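Local coordinates for protein genome packaging NTPase B204 (Sulfolobus turreted icosahedral virus 2, PDB 4KFU) that probably hydrolyses nucleoside triphosphates to power the packaging of viral DNA into the capsid, at residues V7-R12 with S18-H23; G47-K52 with I102-Y107. All blocks are in the same frame, centred on the assembly; numbering follows the deposited sequence.

Interaction 1: V7-R12 with S18-H23; sequences VVLVGR and SYLIKH. With MG (magnesium ion), chain K; ACP (phosphomethylphosphonic acid adenylate ester), chain E.
Leu9 of the strand points its side chain at the helix and meets Ile21 and Leu20 there. Its chi1 (-42°) sets CG anti to the carbonyl carbon, and the two methyls beyond the branch meet different partners. CD1 reaches Ile21, whose chain lies at a slant to the leucine, and presses on its CG1 at 3.4 Å. That is tight for two carbons. The end of the isoleucine comes close as well, with Ile21 CD1 3.7 Å from Leu9 CD1. The other methyl is more loosely set, with Leu9 CD2 4.4 Å from Leu20 CD2. Phe25 and Ile155 also pack against Leu9 and Leu20.

Polar contacts lie at the start of the helix segment. Ser18 turns away from the strand, and its OG binds the magnesium at 2.2 Å. ACP O1B and O2G, from the beta and gamma groups, and three waters make up the other five ligands. Ser18 N donates to ACP O1B at 3.3 Å, and Tyr19 N donates to ACP O2A. The Tyr19 ring lies between two groups. ACP C5 sits 3.4 Å above one face, offset toward the rim. On the opposite face an edge of the tilted imidazole of His23, at ND1, stands over the ring centre. Strand, phosphate-binding loop and helix in this order form the P-loop (Walker A) motif of an FtsK-HerA ATPase.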
# COMPACT_ATOMS: atom_id res chain seq x y z
N VAL A 7 0.29 -5.08 3.16
CA VAL A 7 -1.08 -5.08 2.65
C VAL A 7 -1.08 -4.45 1.27
O VAL A 7 -0.49 -3.39 1.05
CB VAL A 7 -2.03 -4.29 3.57
CG1 VAL A 7 -3.43 -4.26 2.99
CG2 VAL A 7 -2.04 -4.89 4.95
N VAL A 8 -1.75 -5.12 0.33
CA VAL A 8 -1.80 -4.63 -1.03
C VAL A 8 -3.25 -4.41 -1.43
O VAL A 8 -4.09 -5.31 -1.31
CB VAL A 8 -1.12 -5.61 -2.01
CG1 VAL A 8 -1.16 -5.06 -3.43
CG2 VAL A 8 0.34 -5.85 -1.56
N LEU A 9 -3.55 -3.19 -1.88
CA LEU A 9 -4.90 -2.87 -2.34
C LEU A 9 -4.91 -2.71 -3.85
O LEU A 9 -4.11 -1.95 -4.42
CB LEU A 9 -5.40 -1.58 -1.70
CG LEU A 9 -5.13 -1.34 -0.22
CD1 LEU A 9 -5.67 0.03 0.14
CD2 LEU A 9 -5.77 -2.42 0.63
N VAL A 10 -5.83 -3.41 -4.51
CA VAL A 10 -5.96 -3.33 -5.96
C VAL A 10 -7.37 -2.93 -6.33
O VAL A 10 -8.34 -3.57 -5.90
CB VAL A 10 -5.67 -4.67 -6.62
CG1 VAL A 10 -5.72 -4.52 -8.15
CG2 VAL A 10 -4.30 -5.21 -6.16
N GLY A 11 -7.50 -1.88 -7.13
CA GLY A 11 -8.83 -1.44 -7.52
C GLY A 11 -8.80 -0.38 -8.59
O GLY A 11 -7.94 0.51 -8.56
N ARG A 12 -9.76 -0.45 -9.52
CA ARG A 12 -9.88 0.55 -10.58
C ARG A 12 -10.03 1.97 -10.02
O ARG A 12 -10.39 2.15 -8.84
CB ARG A 12 -11.07 0.22 -11.50
N SER A 18 -8.52 4.18 -2.10
CA SER A 18 -7.95 5.26 -1.29
C SER A 18 -8.90 5.62 -0.16
O SER A 18 -8.46 6.02 0.92
CB SER A 18 -7.68 6.50 -2.14
OG SER A 18 -6.51 6.32 -2.91
N TYR A 19 -10.19 5.47 -0.41
CA TYR A 19 -11.21 5.70 0.61
C TYR A 19 -11.00 4.72 1.76
O TYR A 19 -11.11 5.08 2.93
CB TYR A 19 -12.60 5.51 0.00
CG TYR A 19 -13.75 6.05 0.84
CD1 TYR A 19 -14.17 7.37 0.71
CD2 TYR A 19 -14.43 5.23 1.73
CE1 TYR A 19 -15.23 7.87 1.46
CE2 TYR A 19 -15.48 5.71 2.49
CZ TYR A 19 -15.88 7.03 2.35
OH TYR A 19 -16.92 7.51 3.10
N LEU A 20 -10.70 3.47 1.41
CA LEU A 20 -10.33 2.45 2.38
C LEU A 20 -9.12 2.87 3.23
O LEU A 20 -9.09 2.69 4.45
CB LEU A 20 -10.02 1.14 1.65
CG LEU A 20 -10.22 -0.17 2.40
CD1 LEU A 20 -11.62 -0.25 2.98
CD2 LEU A 20 -9.96 -1.36 1.46
N ILE A 21 -8.10 3.41 2.57
CA ILE A 21 -6.91 3.89 3.28
C ILE A 21 -7.28 5.02 4.23
O ILE A 21 -6.90 5.01 5.41
CB ILE A 21 -5.82 4.34 2.29
CG1 ILE A 21 -5.24 3.13 1.56
CG2 ILE A 21 -4.71 5.08 3.02
CD1 ILE A 21 -4.23 3.47 0.47
N LYS A 22 -8.05 5.99 3.72
CA LYS A 22 -8.36 7.20 4.49
C LYS A 22 -9.34 6.97 5.63
O LYS A 22 -9.25 7.62 6.66
CB LYS A 22 -8.92 8.30 3.56
CG LYS A 22 -7.94 8.80 2.51
CD LYS A 22 -8.69 9.54 1.39
CE LYS A 22 -7.77 9.85 0.21
NZ LYS A 22 -8.50 10.51 -0.91
N HIS A 23 -10.28 6.05 5.44
CA HIS A 23 -11.38 5.90 6.40
C HIS A 23 -11.44 4.55 7.08
O HIS A 23 -12.34 4.28 7.87
CB HIS A 23 -12.72 6.23 5.75
CG HIS A 23 -12.82 7.64 5.26
ND1 HIS A 23 -13.00 7.95 3.93
CD2 HIS A 23 -12.77 8.81 5.93
CE1 HIS A 23 -13.06 9.27 3.80
NE2 HIS A 23 -12.92 9.81 4.99
MG MG K . -6.81 6.86 -4.98
PG ACP E . -8.07 7.70 -7.71
O1G ACP E . -7.63 6.82 -8.98
O2G ACP E . -6.95 7.51 -6.58
O3G ACP E . -8.19 9.13 -8.10
PB ACP E . -9.56 5.69 -6.02
O1B ACP E . -8.40 5.83 -4.92
O2B ACP E . -9.40 4.47 -6.84
C3B ACP E . -9.68 7.13 -7.11
PA ACP E . -11.33 6.51 -3.97
O1A ACP E . -10.64 7.85 -4.13
O2A ACP E . -11.09 5.66 -2.75
O3A ACP E . -10.98 5.58 -5.24
O5' ACP E . -12.93 6.74 -4.03
C5' ACP E . -13.59 7.45 -5.08
C4' ACP E . -14.96 7.90 -4.54
O4' ACP E . -15.84 6.81 -4.24
C3' ACP E . -14.81 8.70 -3.26
O3' ACP E . -14.97 10.10 -3.54
C2' ACP E . -15.94 8.26 -2.36
O2' ACP E . -16.86 9.35 -2.31
C1' ACP E . -16.60 7.07 -3.05
N9 ACP E . -16.49 5.92 -2.11
C8 ACP E . -15.44 5.08 -2.02
N7 ACP E . -15.65 4.13 -1.07
C5 ACP E . -16.86 4.37 -0.52
C6 ACP E . -17.69 3.75 0.54
N6 ACP E . -17.28 2.67 1.24
N1 ACP E . -18.89 4.32 0.80
C2 ACP E . -19.33 5.40 0.12
N3 ACP E . -18.62 6.01 -0.85
C4 ACP E . -17.40 5.55 -1.21
O HOH W 1 -5.26 5.49 -5.30
O HOH W 2 -5.10 8.07 -4.87
O HOH W 3 -7.92 8.52 -4.43

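Interaction 2: G47-K52 with I102-Y107; sequences GSEYSK and IDEAYY
Asp103 OD2 is approached by two hydroxyls, Tyr50 OH from across the contact and Ser18 OG from the P-loop helix. Tyr50 OH donates to Asp103 OD2 at 2.4 Å, a very short bond whose exact length is doubtful. The aspartate oxygen lies in the plane of the tyrosine ring, at its edge, and is also 3.2 Å from Tyr50 CE2. The two side chains meet at about a right angle, with ring and carboxylate planes 48° apart. The second oxygen, Asp103 OD1, accepts Glu104 N at 3.1 Å through its anti lone pair. Ser136 OG also bonds to OD1, so both ends of the carboxylate are held and its rotation is fixed.

Asp103 and Glu104 directly follow the hydrophobic strand 98-102, a sequence and position consistent with a Walker B motif. Glu104 takes a bend at chi2 (91°) that swings its carboxylate toward Glu49. Glu49 comes from the other side as an extended chain, with CG anti to the backbone N (chi1 171°). Glu49 OE1 and Glu104 OE2 stay 3.8 Å apart, and two waters bridge them. Water 4 is 2.8 Å from Glu49 OE1 and 2.6 Å from Glu104 OE2. Water 2 joins the same two oxygens and is also a magnesium ligand, which makes both glutamates second-shell groups of the metal. Not every donation by these waters can be made at once, because acceptors outnumber protons. Glu49 OE2 forms a salt bridge with Lys22 NZ, which, with the bridging waters, would ease the repulsion between the two carboxylates. Glu104 OE1 is hydrogen-bonded to ND1 of His41, a residue of the zinc site.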
# COMPACT_ATOMS: atom_id res chain seq x y z
N GLY A 47 -1.98 21.68 -2.22
CA GLY A 47 -1.42 20.50 -1.59
C GLY A 47 -1.61 19.20 -2.36
O GLY A 47 -1.99 19.20 -3.53
N SER A 48 -1.35 18.08 -1.69
CA SER A 48 -1.49 16.77 -2.31
C SER A 48 -2.64 16.00 -1.68
O SER A 48 -3.20 16.42 -0.67
CB SER A 48 -0.18 15.98 -2.20
OG SER A 48 0.14 15.73 -0.84
N GLU A 49 -2.98 14.86 -2.28
CA GLU A 49 -4.20 14.14 -1.89
C GLU A 49 -4.28 13.88 -0.39
O GLU A 49 -5.34 14.03 0.22
CB GLU A 49 -4.32 12.82 -2.66
CG GLU A 49 -5.45 11.94 -2.11
CD GLU A 49 -5.79 10.77 -3.02
OE1 GLU A 49 -4.94 10.39 -3.86
OE2 GLU A 49 -6.92 10.23 -2.87
N TYR A 50 -3.15 13.53 0.21
CA TYR A 50 -3.17 13.17 1.63
C TYR A 50 -2.69 14.28 2.58
O TYR A 50 -2.43 14.00 3.76
CB TYR A 50 -2.33 11.90 1.85
CG TYR A 50 -2.98 10.63 1.33
CD1 TYR A 50 -3.79 9.85 2.16
CD2 TYR A 50 -2.79 10.21 0.02
CE1 TYR A 50 -4.40 8.67 1.68
CE2 TYR A 50 -3.39 9.03 -0.46
CZ TYR A 50 -4.18 8.27 0.38
OH TYR A 50 -4.78 7.12 -0.11
N SER A 51 -2.59 15.51 2.09
CA SER A 51 -2.10 16.64 2.90
C SER A 51 -2.75 16.78 4.27
O SER A 51 -2.10 17.14 5.25
CB SER A 51 -2.24 17.97 2.13
OG SER A 51 -1.23 18.09 1.16
N LYS A 52 -4.04 16.46 4.37
CA LYS A 52 -4.74 16.60 5.63
C LYS A 52 -4.38 15.53 6.66
O LYS A 52 -4.73 15.64 7.84
CB LYS A 52 -6.26 16.59 5.39
N ILE A 102 1.97 3.70 0.53
CA ILE A 102 2.38 4.11 -0.81
C ILE A 102 1.20 4.03 -1.76
O ILE A 102 0.88 2.95 -2.27
CB ILE A 102 3.52 3.23 -1.35
CG1 ILE A 102 4.61 3.09 -0.28
CG2 ILE A 102 4.12 3.84 -2.64
CD1 ILE A 102 5.89 2.55 -0.82
N ASP A 103 0.55 5.16 -1.99
CA ASP A 103 -0.52 5.20 -2.99
C ASP A 103 0.13 5.32 -4.36
O ASP A 103 1.28 5.79 -4.46
CB ASP A 103 -1.51 6.33 -2.72
CG ASP A 103 -2.97 5.88 -2.91
OD1 ASP A 103 -3.21 4.97 -3.75
OD2 ASP A 103 -3.87 6.43 -2.23
N GLU A 104 -0.56 4.84 -5.39
CA GLU A 104 0.03 4.76 -6.73
C GLU A 104 1.38 4.03 -6.70
O GLU A 104 2.38 4.53 -7.23
CB GLU A 104 0.19 6.17 -7.34
CG GLU A 104 -1.09 7.04 -7.30
CD GLU A 104 -1.22 7.91 -6.03
OE1 GLU A 104 -0.19 8.22 -5.37
OE2 GLU A 104 -2.36 8.31 -5.69
N ALA A 105 1.40 2.85 -6.09
CA ALA A 105 2.66 2.13 -5.86
C ALA A 105 3.37 1.65 -7.11
O ALA A 105 4.50 1.16 -7.02
CB ALA A 105 2.46 0.97 -4.87
N TYR A 106 2.75 1.77 -8.28
CA TYR A 106 3.42 1.35 -9.52
C TYR A 106 4.63 2.22 -9.85
O TYR A 106 5.44 1.86 -10.71
CB TYR A 106 2.45 1.33 -10.71
CG TYR A 106 1.74 2.64 -10.94
CD1 TYR A 106 2.34 3.67 -11.66
CD2 TYR A 106 0.46 2.85 -10.43
CE1 TYR A 106 1.69 4.88 -11.86
CE2 TYR A 106 -0.20 4.04 -10.63
CZ TYR A 106 0.41 5.05 -11.35
OH TYR A 106 -0.27 6.24 -11.54
N TYR A 107 4.76 3.37 -9.20
CA TYR A 107 5.95 4.18 -9.45
C TYR A 107 7.22 3.50 -8.96
O TYR A 107 8.27 3.68 -9.56
CB TYR A 107 5.82 5.55 -8.79
CG TYR A 107 4.83 6.42 -9.52
CD1 TYR A 107 5.06 6.80 -10.84
CD2 TYR A 107 3.67 6.83 -8.90
CE1 TYR A 107 4.14 7.59 -11.52
CE2 TYR A 107 2.75 7.62 -9.57
CZ TYR A 107 2.99 8.00 -10.87
OH TYR A 107 2.06 8.78 -11.54
O HOH W 2 -5.10 8.07 -4.87
O HOH W 4 -2.29 9.57 -3.44

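The two contacts follow one another along the chain, and their centres lie about 11 Å apart. Strands 6-10 and 98-102 run parallel in one mixed sheet, with strand 131-137 inserted between them. This strand order, with the Walker A strand and the probable Walker B strand separated by one strand, is that of the ASCE class of P-loop ATPases, to which the FtsK-HerA superfamily belongs. Ser18 and Lys22 of helix 17-31 tie the two contacts together. Together they frame the magnesium and the phosphates of the bound nucleotide analogue.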